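Local coordinates for actin-binding protein, cofilin/tropomyosin family protein, putative (Entamoeba histolytica, PDB 4LIZ) that binds actin filaments and stabilises them, and may thereby contribute to phagocytosis and pseudopod formation, at residues S7-P12 with N36-D41; F26-V31 with Q61-R66; V80-A85 with I114-T119. All blocks are in the same frame, centred on the assembly; numbering follows the deposited sequence.

The three contacts step across the single mixed sheet of this ADF-family domain, in the strand order 37-44, 26-32, 60-69, 76-85, 114-118. Interaction 1 sets residues 7-12, which lead into helix 10-17, against the outer strand 37-44, which joins interaction 2 through backbone bonds such as Asp41 N to Val28 O (2.8 Å). Interaction 2 passes to interaction 3 likewise, Ala63 N lying 2.9 Å from Ile82 O. Interactions 1 and 3 do not touch; their centres are about 17 Å apart. Bound sodium lies about 10 Å from the Pro12 side chain and 9 Å from that of Tyr64. The F-loop, 71-76, probably important for stable actin binding, falls between strands 60-69 and 76-85.

Interaction 1 of 3, residues S7-P12 with N36-D41; sequences SEVAGP and NKLVVD
Ser7 comes near the extended side chain of Lys37, its OG 4.2 Å from CE, and water 1 ties the two polar ends together. This water donates to Ser7 OG and to Glu8 OE2 and accepts a weak bond from Lys37 NZ; Ser7 OG is also hydrogen-bonded to Asp5. Next comes Glu8, which points its side chain at the strand. Its CG rests 3.5 Å from Leu38 O. A bend at chi2 (-75°) turns the carboxylate toward Val40, OE2 remaining 4.3 Å from Lys37 NZ, too long for a salt bridge. Water 2 takes the Glu8 N-H and donates to Leu38 O at 2.7 Å, while water 3 accepts from Val40 N at 2.9 Å and donates to Glu8 OE1. Val9 turns inward instead: its CG2 meets Leu38 CD2 at 3.8 Å, and both residues also pack on Phe29 and helix 92-108. In helix 10-17, the Pro12 ring places CG 4.0 Å from Val40 CG2. No direct hydrogen bond links the segments. Strand 37-44 is outermost on this side, and waters bridge its Leu38 O and Val40 N to Glu8, so the polar part is solvent-mediated, beside the apolar Val9-Leu38 and Pro12-Val40 contacts.

Interaction 2 of 3, residues F26-V31 with Q61-R66; sequences FVVFGV and QFAYYR
Phe62 O receives the shortest hydrogen bond between the strands, from Phe29 N at 2.8 Å, with an N-H...O angle of 163°. The same oxygen takes a CA-H...O contact from Val28 CA at 3.4 Å. Phe62 N returns a bond to Phe29 O, and Val27 with Tyr64 repeats the reciprocal pattern: Val27 N reaches Tyr64 O at 2.9 Å. These are the hydrogen-bonded pairs of an antiparallel ladder whose axes run at 167°. The non-hydrogen-bonded pairs alternate with them. At Phe26 and Tyr65 the two CB atoms approach to 3.6 Å while the rings diverge; at Val28 and Ala63, Val28 CG2 meets Ala63 CB at 4.0 Å. On the face bearing Val27, Phe29, Phe62 and Tyr64, Val27 CG2 sits 3.8 Å above one face of the Phe29 ring, offset toward its rim. Tyr64 CB packs on Val27 CG1; with CG opposite the backbone N (chi1 -176°), the ring heads toward helix 10-17, its OH bonded to Asn111 O. Across the sheet, Gln61 NE2 passes 3.7 Å from Val28 CG1 and is held by Asp41 OD2 and Ala54 O, with OE1 bonded to Lys56 N. Paired backbone bonds thus join two inner, neighbouring strands, with apolar and aromatic groups on both faces, Phe62 under helix 92-108 and Tyr64 against helix 10-17, and the buried Gln61 amide satisfied by outside partners.

Interaction 3 of 3, residues V80-A85 with I114-T119; sequences VFISWA and IELHAT
Trp84 lays its indole over the end of strand 114-118: CE3 touches Ala118 CB at 3.8 Å, and Thr119 CA stands 4.3 Å above one ring face, offset toward the rim. The contact closes the beta-alpha-beta unit formed by strand 76-85, helix 92-108 and strand 114-118, with the two strand axes 15° apart and parallel. Its ladder runs from Phe81 N to Ile114 O through to Ala85 N to Ala118 O. On the Trp84 face, Val80 and Ile114 lie side by side. Leu116 CD1 reaches across to Val80 CG1 at 3.9 Å and to Ile82 CG1 at 4.1 Å, and helix 126-137 packs on Ile114 and Leu116. The other face carries Phe81 and Glu115, pointing the same way, with CD2 of the ring 3.8 Å from Glu115 CG and the ring and carboxylate planes 63° apart. Glu115 OE1 forms a salt bridge with Lys106 of the connecting helix. Ser83 OG, swung between its own N and carbonyl carbon (chi1 64°), meets water 4, which donates to Glu115 OE2, and at the edge of the His117 ring, near its plane, makes a 2.8 Å hydrogen bond with ND1.

Interaction 1 of 3, residues S7-P12 with N36-D41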
ATOM      1  N   SER A   7       4.867  -0.594 -14.720  1.00 17.84           N
ATOM      2  CA  SER A   7       3.856  -0.046 -15.624  1.00 17.70           C
ATOM      3  C   SER A   7       2.419  -0.101 -15.093  1.00 16.43           C
ATOM      4  O   SER A   7       1.581   0.734 -15.525  1.00 19.89           O
ATOM      5  CB  SER A   7       3.985  -0.673 -17.002  1.00 18.30           C
ATOM      6  OG  SER A   7       3.780  -2.003 -17.052  1.00 20.13           O
ATOM      7  N   GLU A   8       2.091  -1.071 -14.281  1.00 15.56           N
ATOM      8  CA  GLU A   8       0.752  -1.269 -13.715  1.00 14.68           C
ATOM      9  C   GLU A   8       0.419  -0.387 -12.531  1.00 13.02           C
ATOM     10  O   GLU A   8      -0.693  -0.412 -12.044  1.00 14.43           O
ATOM     11  CB  GLU A   8       0.426  -2.732 -13.415  1.00 16.83           C
ATOM     12  CG  GLU A   8       0.471  -3.694 -14.573  1.00 18.79           C
ATOM     13  CD  GLU A   8      -0.759  -3.465 -15.432  1.00 21.20           C
ATOM     14  OE1 GLU A   8      -1.881  -3.501 -14.870  1.00 20.76           O
ATOM     15  OE2 GLU A   8      -0.539  -3.230 -16.596  1.00 23.94           O
ATOM     16  N   VAL A   9       1.377   0.343 -12.001  1.00 13.60           N
ATOM     17  CA  VAL A   9       1.215   1.056 -10.732  1.00 13.32           C
ATOM     18  C   VAL A   9       0.517   2.385 -10.791  1.00 11.98           C
ATOM     19  O   VAL A   9      -0.322   2.727  -9.997  1.00 13.05           O
ATOM     20  CB  VAL A   9       2.587   1.149  -9.965  1.00 14.17           C
ATOM     21  CG1 VAL A   9       2.416   1.910  -8.659  1.00 13.62           C
ATOM     22  CG2 VAL A   9       3.175  -0.232  -9.763  1.00 15.78           C
ATOM     23  N   ALA A  10       0.992   3.256 -11.748  1.00 12.82           N
ATOM     24  CA  ALA A  10       0.540   4.611 -11.733  1.00 13.34           C
ATOM     25  C   ALA A  10      -0.983   4.810 -11.923  1.00 11.32           C
ATOM     26  O   ALA A  10      -1.577   5.711 -11.349  1.00 12.57           O
ATOM     27  CB  ALA A  10       1.335   5.440 -12.755  1.00 14.50           C
ATOM     28  N   GLY A  11      -1.515   3.985 -12.786  1.00 13.29           N
ATOM     29  CA  GLY A  11      -2.944   4.093 -13.065  1.00 13.32           C
ATOM     30  C   GLY A  11      -3.870   3.973 -11.871  1.00 11.12           C
ATOM     31  O   GLY A  11      -4.676   4.836 -11.515  1.00 13.10           O
ATOM     32  N   PRO A  12      -3.708   2.803 -11.174  1.00 11.16           N
ATOM     33  CA  PRO A  12      -4.532   2.663 -10.021  1.00 10.60           C
ATOM     34  C   PRO A  12      -4.243   3.630  -8.876  1.00 10.24           C
ATOM     35  O   PRO A  12      -5.130   3.956  -8.122  1.00 12.32           O
ATOM     36  CB  PRO A  12      -4.243   1.191  -9.557  1.00 13.12           C
ATOM     37  CG  PRO A  12      -3.757   0.541 -10.766  1.00 12.92           C
ATOM     38  CD  PRO A  12      -3.021   1.558 -11.584  1.00 11.17           C
ATOM     39  N   ASN A  36      10.085  -9.769 -14.033  1.00 26.52           N
ATOM     40  CA  ASN A  36       9.829  -9.059 -12.768  1.00 21.91           C
ATOM     41  C   ASN A  36       8.868  -7.877 -13.100  1.00 17.81           C
ATOM     42  O   ASN A  36       9.297  -6.919 -13.768  1.00 21.37           O
ATOM     43  CB  ASN A  36      11.154  -8.545 -12.208  1.00 23.71           C
ATOM     44  CG  ASN A  36      12.061  -9.710 -11.784  1.00 26.67           C
ATOM     45  OD1 ASN A  36      11.607 -10.832 -11.594  1.00 29.90           O
ATOM     46  ND2 ASN A  36      13.325  -9.415 -11.630  1.00 31.74           N
ATOM     47  N   LYS A  37       7.713  -7.963 -12.438  1.00 18.33           N
ATOM     48  CA  LYS A  37       6.647  -6.971 -12.693  1.00 20.17           C
ATOM     49  C   LYS A  37       5.686  -6.914 -11.512  1.00 19.03           C
ATOM     50  O   LYS A  37       5.407  -7.924 -10.921  1.00 19.77           O
ATOM     51  CB  LYS A  37       5.844  -7.456 -13.946  1.00 21.72           C
ATOM     52  CG  LYS A  37       4.712  -6.618 -14.356  1.00 26.61           C
ATOM     53  CD  LYS A  37       4.036  -7.229 -15.632  1.00 29.51           C
ATOM     54  CE  LYS A  37       3.184  -6.114 -16.185  1.00 33.13           C
ATOM     55  NZ  LYS A  37       2.138  -6.617 -17.093  1.00 38.74           N
ATOM     56  N   LEU A  38       5.121  -5.732 -11.242  1.00 16.64           N
ATOM     57  CA  LEU A  38       4.006  -5.638 -10.345  1.00 16.31           C
ATOM     58  C   LEU A  38       2.672  -5.780 -11.117  1.00 15.16           C
ATOM     59  O   LEU A  38       2.573  -5.342 -12.282  1.00 15.65           O
ATOM     60  CB  LEU A  38       4.022  -4.272  -9.642  1.00 15.51           C
ATOM     61  CG  LEU A  38       4.713  -4.284  -8.259  1.00 17.21           C
ATOM     62  CD1 LEU A  38       6.115  -4.712  -8.418  1.00 22.57           C
ATOM     63  CD2 LEU A  38       4.584  -2.998  -7.579  1.00 18.03           C
ATOM     64  N   VAL A  39       1.730  -6.379 -10.483  1.00 14.97           N
ATOM     65  CA  VAL A  39       0.377  -6.554 -11.045  1.00 14.38           C
ATOM     66  C   VAL A  39      -0.628  -6.128 -10.023  1.00 15.49           C
ATOM     67  O   VAL A  39      -0.368  -6.125  -8.790  1.00 14.76           O
ATOM     68  CB  VAL A  39       0.136  -8.014 -11.493  1.00 17.65           C
ATOM     69  CG1 VAL A  39       1.172  -8.332 -12.622  1.00 16.90           C
ATOM     70  CG2 VAL A  39       0.153  -9.015 -10.352  1.00 19.58           C
ATOM     71  N   VAL A  40      -1.853  -5.857 -10.436  1.00 14.77           N
ATOM     72  CA  VAL A  40      -2.921  -5.606  -9.485  1.00 14.37           C
ATOM     73  C   VAL A  40      -3.503  -6.909  -8.937  1.00 15.19           C
ATOM     74  O   VAL A  40      -3.996  -7.712  -9.682  1.00 17.43           O
ATOM     75  CB  VAL A  40      -4.068  -4.816 -10.137  1.00 14.13           C
ATOM     76  CG1 VAL A  40      -5.259  -4.740  -9.221  1.00 14.89           C
ATOM     77  CG2 VAL A  40      -3.584  -3.444 -10.472  1.00 14.94           C
ATOM     78  N   ASP A  41      -3.400  -7.087  -7.628  1.00 13.90           N
ATOM     79  CA  ASP A  41      -4.079  -8.172  -6.938  1.00 14.52           C
ATOM     80  C   ASP A  41      -5.521  -7.869  -6.564  1.00 15.16           C
ATOM     81  O   ASP A  41      -6.347  -8.695  -6.638  1.00 17.67           O
ATOM     82  CB  ASP A  41      -3.308  -8.574  -5.664  1.00 13.44           C
ATOM     83  CG  ASP A  41      -2.029  -9.343  -5.943  1.00 15.08           C
ATOM     84  OD1 ASP A  41      -1.787  -9.748  -7.052  1.00 17.35           O
ATOM     85  OD2 ASP A  41      -1.285  -9.497  -4.986  1.00 16.25           O
TER
HETATM   86  O   HOH W   1       1.730  -3.423 -17.946  1.00 32.75           O
HETATM   87  O   HOH W   2       3.797  -3.197 -13.365  1.00 19.11           O
HETATM   88  O   HOH W   3      -2.514  -5.665 -13.247  1.00 20.62           O

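Interaction 2 of 3, residues F26-V31 with Q61-R66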
ATOM      1  N   PHE A  26      -8.834   1.803  -2.771  1.00 12.18           N
ATOM      2  CA  PHE A  26      -7.623   1.046  -2.439  1.00 10.84           C
ATOM      3  C   PHE A  26      -7.135   0.243  -3.577  1.00 13.38           C
ATOM      4  O   PHE A  26      -7.908  -0.142  -4.488  1.00 12.13           O
ATOM      5  CB  PHE A  26      -7.935   0.069  -1.231  1.00 11.62           C
ATOM      6  CG  PHE A  26      -8.557  -1.242  -1.599  1.00 11.73           C
ATOM      7  CD1 PHE A  26      -9.911  -1.307  -1.731  1.00 12.59           C
ATOM      8  CD2 PHE A  26      -7.832  -2.355  -1.862  1.00 12.89           C
ATOM      9  CE1 PHE A  26     -10.516  -2.494  -2.127  1.00 13.01           C
ATOM     10  CE2 PHE A  26      -8.386  -3.539  -2.243  1.00 13.66           C
ATOM     11  CZ  PHE A  26      -9.768  -3.566  -2.449  1.00 13.28           C
ATOM     12  N   VAL A  27      -5.849  -0.111  -3.571  1.00 11.20           N
ATOM     13  CA  VAL A  27      -5.249  -1.051  -4.443  1.00 10.93           C
ATOM     14  C   VAL A  27      -4.216  -1.888  -3.751  1.00 11.16           C
ATOM     15  O   VAL A  27      -3.551  -1.339  -2.828  1.00 11.57           O
ATOM     16  CB  VAL A  27      -4.683  -0.422  -5.732  1.00 11.23           C
ATOM     17  CG1 VAL A  27      -3.629   0.651  -5.379  1.00 12.28           C
ATOM     18  CG2 VAL A  27      -4.117  -1.402  -6.730  1.00 11.32           C
ATOM     19  N   VAL A  28      -4.151  -3.157  -4.089  1.00 10.38           N
ATOM     20  CA  VAL A  28      -3.088  -4.078  -3.633  1.00 11.31           C
ATOM     21  C   VAL A  28      -2.372  -4.585  -4.825  1.00 11.48           C
ATOM     22  O   VAL A  28      -3.037  -5.078  -5.769  1.00 12.20           O
ATOM     23  CB  VAL A  28      -3.667  -5.194  -2.751  1.00 11.48           C
ATOM     24  CG1 VAL A  28      -2.550  -6.155  -2.318  1.00 12.32           C
ATOM     25  CG2 VAL A  28      -4.407  -4.669  -1.564  1.00 13.02           C
ATOM     26  N   PHE A  29      -1.023  -4.495  -4.856  1.00 11.07           N
ATOM     27  CA  PHE A  29      -0.209  -5.011  -5.875  1.00 10.79           C
ATOM     28  C   PHE A  29       0.538  -6.252  -5.464  1.00 13.12           C
ATOM     29  O   PHE A  29       1.032  -6.332  -4.310  1.00 13.55           O
ATOM     30  CB  PHE A  29       0.884  -3.990  -6.316  1.00 11.28           C
ATOM     31  CG  PHE A  29       0.343  -2.652  -6.811  1.00 11.26           C
ATOM     32  CD1 PHE A  29      -0.174  -2.587  -8.121  1.00 12.67           C
ATOM     33  CD2 PHE A  29       0.299  -1.517  -6.028  1.00 11.75           C
ATOM     34  CE1 PHE A  29      -0.657  -1.378  -8.564  1.00 12.60           C
ATOM     35  CE2 PHE A  29      -0.200  -0.322  -6.549  1.00 12.50           C
ATOM     36  CZ  PHE A  29      -0.688  -0.291  -7.810  1.00 13.11           C
ATOM     37  N   GLY A  30       0.544  -7.206  -6.344  1.00 13.32           N
ATOM     38  CA  GLY A  30       1.397  -8.364  -6.199  1.00 13.75           C
ATOM     39  C   GLY A  30       2.584  -8.315  -7.102  1.00 14.97           C
ATOM     40  O   GLY A  30       2.783  -7.434  -7.947  1.00 16.25           O
ATOM     41  N   VAL A  31       3.502  -9.232  -6.856  1.00 17.82           N
ATOM     42  CA  VAL A  31       4.802  -9.226  -7.487  1.00 21.31           C
ATOM     43  C   VAL A  31       4.994 -10.506  -8.262  1.00 23.87           C
ATOM     44  O   VAL A  31       4.954 -11.594  -7.649  1.00 25.54           O
ATOM     45  CB  VAL A  31       5.905  -8.984  -6.367  1.00 21.05           C
ATOM     46  CG1 VAL A  31       7.296  -8.959  -6.986  1.00 24.42           C
ATOM     47  CG2 VAL A  31       5.752  -7.698  -5.662  1.00 21.47           C
ATOM     48  N   GLN A  61       3.944  -8.002  -1.259  1.00 12.05           N
ATOM     49  CA  GLN A  61       2.878  -7.151  -1.838  1.00 11.86           C
ATOM     50  C   GLN A  61       3.050  -5.711  -1.431  1.00 12.06           C
ATOM     51  O   GLN A  61       3.842  -5.404  -0.502  1.00 11.96           O
ATOM     52  CB  GLN A  61       1.507  -7.689  -1.461  1.00 11.80           C
ATOM     53  CG  GLN A  61       1.135  -9.059  -2.037  1.00 12.08           C
ATOM     54  CD  GLN A  61      -0.016  -9.685  -1.338  1.00 12.72           C
ATOM     55  OE1 GLN A  61       0.063 -10.103  -0.211  1.00 12.88           O
ATOM     56  NE2 GLN A  61      -1.180  -9.598  -1.983  1.00 14.19           N
ATOM     57  N   PHE A  62       2.350  -4.780  -2.067  1.00 11.88           N
ATOM     58  CA  PHE A  62       2.244  -3.423  -1.681  1.00 11.20           C
ATOM     59  C   PHE A  62       0.820  -2.973  -1.631  1.00 11.30           C
ATOM     60  O   PHE A  62       0.035  -3.566  -2.399  1.00 13.19           O
ATOM     61  CB  PHE A  62       3.022  -2.485  -2.621  1.00 12.20           C
ATOM     62  CG  PHE A  62       4.515  -2.809  -2.705  1.00 11.71           C
ATOM     63  CD1 PHE A  62       5.019  -3.632  -3.673  1.00 12.46           C
ATOM     64  CD2 PHE A  62       5.353  -2.198  -1.807  1.00 12.82           C
ATOM     65  CE1 PHE A  62       6.402  -3.997  -3.698  1.00 14.69           C
ATOM     66  CE2 PHE A  62       6.701  -2.473  -1.896  1.00 14.01           C
ATOM     67  CZ  PHE A  62       7.181  -3.325  -2.795  1.00 16.30           C
ATOM     68  N   ALA A  63       0.432  -2.036  -0.875  1.00 10.23           N
ATOM     69  CA  ALA A  63      -0.899  -1.562  -0.851  1.00 10.07           C
ATOM     70  C   ALA A  63      -0.928  -0.096  -0.692  1.00 10.37           C
ATOM     71  O   ALA A  63      -0.050   0.573  -0.093  1.00 11.54           O
ATOM     72  CB  ALA A  63      -1.767  -2.266   0.210  1.00 11.15           C
ATOM     73  N   TYR A  64      -2.003   0.551  -1.150  1.00 10.54           N
ATOM     74  CA  TYR A  64      -2.205   1.952  -1.104  1.00  9.97           C
ATOM     75  C   TYR A  64      -3.685   2.278  -0.987  1.00 11.82           C
ATOM     76  O   TYR A  64      -4.446   1.761  -1.798  1.00 11.53           O
ATOM     77  CB  TYR A  64      -1.603   2.596  -2.391  1.00 11.73           C
ATOM     78  CG  TYR A  64      -1.662   4.102  -2.428  1.00 11.67           C
ATOM     79  CD1 TYR A  64      -0.942   4.895  -1.578  1.00 12.98           C
ATOM     80  CD2 TYR A  64      -2.412   4.720  -3.426  1.00 13.61           C
ATOM     81  CE1 TYR A  64      -0.934   6.277  -1.676  1.00 13.25           C
ATOM     82  CE2 TYR A  64      -2.413   6.133  -3.563  1.00 13.68           C
ATOM     83  CZ  TYR A  64      -1.675   6.883  -2.677  1.00 11.99           C
ATOM     84  OH  TYR A  64      -1.559   8.300  -2.817  1.00 14.96           O
ATOM     85  N   TYR A  65      -4.102   3.036   0.003  1.00 10.12           N
ATOM     86  CA  TYR A  65      -5.503   3.362   0.181  1.00  9.71           C
ATOM     87  C   TYR A  65      -5.720   4.763   0.759  1.00 11.46           C
ATOM     88  O   TYR A  65      -4.860   5.329   1.339  1.00 11.85           O
ATOM     89  CB  TYR A  65      -6.245   2.297   1.031  1.00 11.91           C
ATOM     90  CG  TYR A  65      -5.902   2.227   2.500  1.00 12.50           C
ATOM     91  CD1 TYR A  65      -6.632   2.892   3.430  1.00 13.11           C
ATOM     92  CD2 TYR A  65      -4.842   1.477   2.925  1.00 12.13           C
ATOM     93  CE1 TYR A  65      -6.313   2.823   4.760  1.00 13.71           C
ATOM     94  CE2 TYR A  65      -4.529   1.381   4.257  1.00 12.82           C
ATOM     95  CZ  TYR A  65      -5.269   2.071   5.158  1.00 12.21           C
ATOM     96  OH  TYR A  65      -4.984   2.037   6.477  1.00 14.82           O
ATOM     97  N   ARG A  66      -6.938   5.241   0.562  1.00 13.20           N
ATOM     98  CA  ARG A  66      -7.355   6.524   1.060  1.00 13.96           C
ATOM     99  C   ARG A  66      -8.228   6.336   2.273  1.00 13.63           C
ATOM    100  O   ARG A  66      -8.919   5.377   2.396  1.00 15.81           O
ATOM    101  CB  ARG A  66      -8.090   7.368   0.026  1.00 15.01           C
ATOM    102  CG  ARG A  66      -9.404   6.821  -0.415  1.00 16.24           C
ATOM    103  CD  ARG A  66      -9.947   7.633  -1.566  1.00 18.56           C
ATOM    104  NE  ARG A  66     -10.460   8.923  -1.184  1.00 18.87           N
ATOM    105  CZ  ARG A  66     -10.287  10.051  -1.861  1.00 16.86           C
ATOM    106  NH1 ARG A  66      -9.559  10.091  -2.948  1.00 15.03           N
ATOM    107  NH2 ARG A  66     -10.867  11.138  -1.416  1.00 21.55           N
TER

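Interaction 3 of 3, residues V80-A85 with I114-T119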
ATOM      1  N   VAL A  80      -2.458   6.125   2.766  1.00 12.53           N
ATOM      2  CA  VAL A  80      -1.648   5.130   3.510  1.00 11.47           C
ATOM      3  C   VAL A  80      -0.942   4.270   2.494  1.00 12.15           C
ATOM      4  O   VAL A  80      -1.571   3.651   1.634  1.00 10.78           O
ATOM      5  CB  VAL A  80      -2.519   4.308   4.445  1.00 12.17           C
ATOM      6  CG1 VAL A  80      -1.665   3.278   5.180  1.00 13.61           C
ATOM      7  CG2 VAL A  80      -3.282   5.188   5.469  1.00 14.21           C
ATOM      8  N   PHE A  81       0.390   4.086   2.626  1.00 11.64           N
ATOM      9  CA  PHE A  81       1.239   3.213   1.851  1.00 10.81           C
ATOM     10  C   PHE A  81       1.709   2.088   2.712  1.00 11.32           C
ATOM     11  O   PHE A  81       2.311   2.325   3.760  1.00 12.77           O
ATOM     12  CB  PHE A  81       2.399   3.941   1.165  1.00 11.66           C
ATOM     13  CG  PHE A  81       3.394   3.045   0.549  1.00 11.68           C
ATOM     14  CD1 PHE A  81       3.109   2.208  -0.518  1.00 12.14           C
ATOM     15  CD2 PHE A  81       4.720   3.008   1.007  1.00 13.28           C
ATOM     16  CE1 PHE A  81       4.043   1.369  -1.134  1.00 14.52           C
ATOM     17  CE2 PHE A  81       5.634   2.182   0.446  1.00 15.21           C
ATOM     18  CZ  PHE A  81       5.330   1.374  -0.641  1.00 15.14           C
ATOM     19  N   ILE A  82       1.514   0.848   2.331  1.00 11.09           N
ATOM     20  CA  ILE A  82       1.962  -0.331   3.063  1.00 10.84           C
ATOM     21  C   ILE A  82       2.826  -1.144   2.175  1.00 11.42           C
ATOM     22  O   ILE A  82       2.524  -1.497   0.999  1.00 11.01           O
ATOM     23  CB  ILE A  82       0.765  -1.213   3.477  1.00 11.11           C
ATOM     24  CG1 ILE A  82      -0.054  -0.456   4.503  1.00 12.21           C
ATOM     25  CG2 ILE A  82       1.221  -2.572   3.913  1.00 13.45           C
ATOM     26  CD1 ILE A  82      -1.472  -0.965   4.669  1.00 13.76           C
ATOM     27  N   SER A  83       4.012  -1.593   2.657  1.00 11.63           N
ATOM     28  CA  SER A  83       4.785  -2.703   2.123  1.00 11.43           C
ATOM     29  C   SER A  83       4.546  -3.969   2.951  1.00 10.74           C
ATOM     30  O   SER A  83       4.454  -3.870   4.171  1.00 12.45           O
ATOM     31  CB  SER A  83       6.277  -2.337   1.970  1.00 12.47           C
ATOM     32  OG  SER A  83       6.830  -2.082   3.238  1.00 13.09           O
ATOM     33  N   TRP A  84       4.428  -5.111   2.309  1.00 10.71           N
ATOM     34  CA  TRP A  84       4.055  -6.328   2.965  1.00 11.05           C
ATOM     35  C   TRP A  84       5.002  -7.412   2.523  1.00 12.37           C
ATOM     36  O   TRP A  84       5.171  -7.736   1.336  1.00 12.36           O
ATOM     37  CB  TRP A  84       2.612  -6.771   2.548  1.00 11.22           C
ATOM     38  CG  TRP A  84       2.216  -8.183   2.910  1.00 11.50           C
ATOM     39  CD1 TRP A  84       2.290  -9.222   2.145  1.00 12.58           C
ATOM     40  CD2 TRP A  84       1.698  -8.587   4.182  1.00 13.16           C
ATOM     41  NE1 TRP A  84       1.790 -10.349   2.791  1.00 13.01           N
ATOM     42  CE2 TRP A  84       1.405  -9.953   4.058  1.00 11.49           C
ATOM     43  CE3 TRP A  84       1.388  -7.931   5.363  1.00 14.25           C
ATOM     44  CZ2 TRP A  84       0.853 -10.660   5.160  1.00 13.78           C
ATOM     45  CZ3 TRP A  84       0.838  -8.622   6.453  1.00 16.25           C
ATOM     46  CH2 TRP A  84       0.586  -9.989   6.313  1.00 16.47           C
ATOM     47  N   ALA A  85       5.619  -8.156   3.506  1.00 13.31           N
ATOM     48  CA  ALA A  85       6.455  -9.296   3.291  1.00 15.19           C
ATOM     49  C   ALA A  85       5.961 -10.370   4.221  1.00 16.21           C
ATOM     50  O   ALA A  85       6.305 -10.369   5.409  1.00 17.25           O
ATOM     51  CB  ALA A  85       7.954  -8.995   3.615  1.00 15.90           C
ATOM     52  N   ILE A 114       1.421   8.277   5.615  1.00 15.09           N
ATOM     53  CA  ILE A 114       2.064   7.350   6.440  1.00 16.59           C
ATOM     54  C   ILE A 114       2.541   6.202   5.597  1.00 16.71           C
ATOM     55  O   ILE A 114       1.930   5.814   4.562  1.00 15.61           O
ATOM     56  CB  ILE A 114       1.309   6.845   7.593  1.00 21.32           C
ATOM     57  CG1 ILE A 114       0.057   6.177   7.181  1.00 21.73           C
ATOM     58  CG2 ILE A 114       0.952   7.957   8.633  1.00 26.09           C
ATOM     59  CD1 ILE A 114      -0.522   5.331   8.300  1.00 30.13           C
ATOM     60  N   GLU A 115       3.669   5.591   5.959  1.00 14.58           N
ATOM     61  CA  GLU A 115       4.234   4.411   5.394  1.00 13.74           C
ATOM     62  C   GLU A 115       4.427   3.370   6.468  1.00 14.73           C
ATOM     63  O   GLU A 115       4.930   3.698   7.582  1.00 16.12           O
ATOM     64  CB  GLU A 115       5.630   4.702   4.772  1.00 13.33           C
ATOM     65  CG  GLU A 115       6.383   3.465   4.402  1.00 14.42           C
ATOM     66  CD  GLU A 115       7.722   3.699   3.681  1.00 15.49           C
ATOM     67  OE1 GLU A 115       8.084   4.914   3.520  1.00 17.46           O
ATOM     68  OE2 GLU A 115       8.325   2.687   3.318  1.00 16.13           O
ATOM     69  N   LEU A 116       3.995   2.154   6.228  1.00 14.47           N
ATOM     70  CA  LEU A 116       4.071   1.047   7.170  1.00 15.11           C
ATOM     71  C   LEU A 116       4.682  -0.126   6.482  1.00 16.37           C
ATOM     72  O   LEU A 116       4.341  -0.459   5.304  1.00 16.51           O
ATOM     73  CB  LEU A 116       2.709   0.600   7.674  1.00 19.79           C
ATOM     74  CG  LEU A 116       1.835   1.758   8.167  1.00 25.47           C
ATOM     75  CD1 LEU A 116       0.314   1.588   8.025  1.00 30.36           C
ATOM     76  CD2 LEU A 116       2.382   2.143   9.498  1.00 31.61           C
ATOM     77  N   HIS A 117       5.576  -0.863   7.112  1.00 15.25           N
ATOM     78  CA  HIS A 117       6.010  -2.103   6.674  1.00 14.14           C
ATOM     79  C   HIS A 117       5.406  -3.211   7.585  1.00 16.21           C
ATOM     80  O   HIS A 117       5.555  -3.132   8.853  1.00 22.36           O
ATOM     81  CB  HIS A 117       7.568  -2.276   6.708  1.00 17.23           C
ATOM     82  CG  HIS A 117       8.041  -3.579   6.204  1.00 16.42           C
ATOM     83  ND1 HIS A 117       7.861  -4.035   4.917  1.00 16.37           N
ATOM     84  CD2 HIS A 117       8.604  -4.624   6.855  1.00 16.47           C
ATOM     85  CE1 HIS A 117       8.325  -5.235   4.770  1.00 17.27           C
ATOM     86  NE2 HIS A 117       8.787  -5.616   5.955  1.00 17.21           N
ATOM     87  N   ALA A 118       4.822  -4.229   7.029  1.00 13.32           N
ATOM     88  CA  ALA A 118       4.135  -5.240   7.816  1.00 13.78           C
ATOM     89  C   ALA A 118       4.534  -6.607   7.319  1.00 13.54           C
ATOM     90  O   ALA A 118       4.798  -6.881   6.154  1.00 13.44           O
ATOM     91  CB  ALA A 118       2.598  -5.076   7.633  1.00 13.82           C
ATOM     92  N   THR A 119       4.591  -7.533   8.279  1.00 15.27           N
ATOM     93  CA  THR A 119       4.869  -8.920   8.007  1.00 14.69           C
ATOM     94  C   THR A 119       3.746  -9.843   8.532  1.00 15.16           C
ATOM     95  O   THR A 119       3.699 -10.958   8.187  1.00 18.70           O
ATOM     96  CB  THR A 119       6.243  -9.381   8.588  1.00 15.74           C
ATOM     97  OG1 THR A 119       6.183  -9.358  10.005  1.00 20.77           O
ATOM     98  CG2 THR A 119       7.381  -8.474   8.070  1.00 16.99           C
TER
HETATM   99  O   HOH W   4       8.061   0.220   4.373  1.00 15.86           O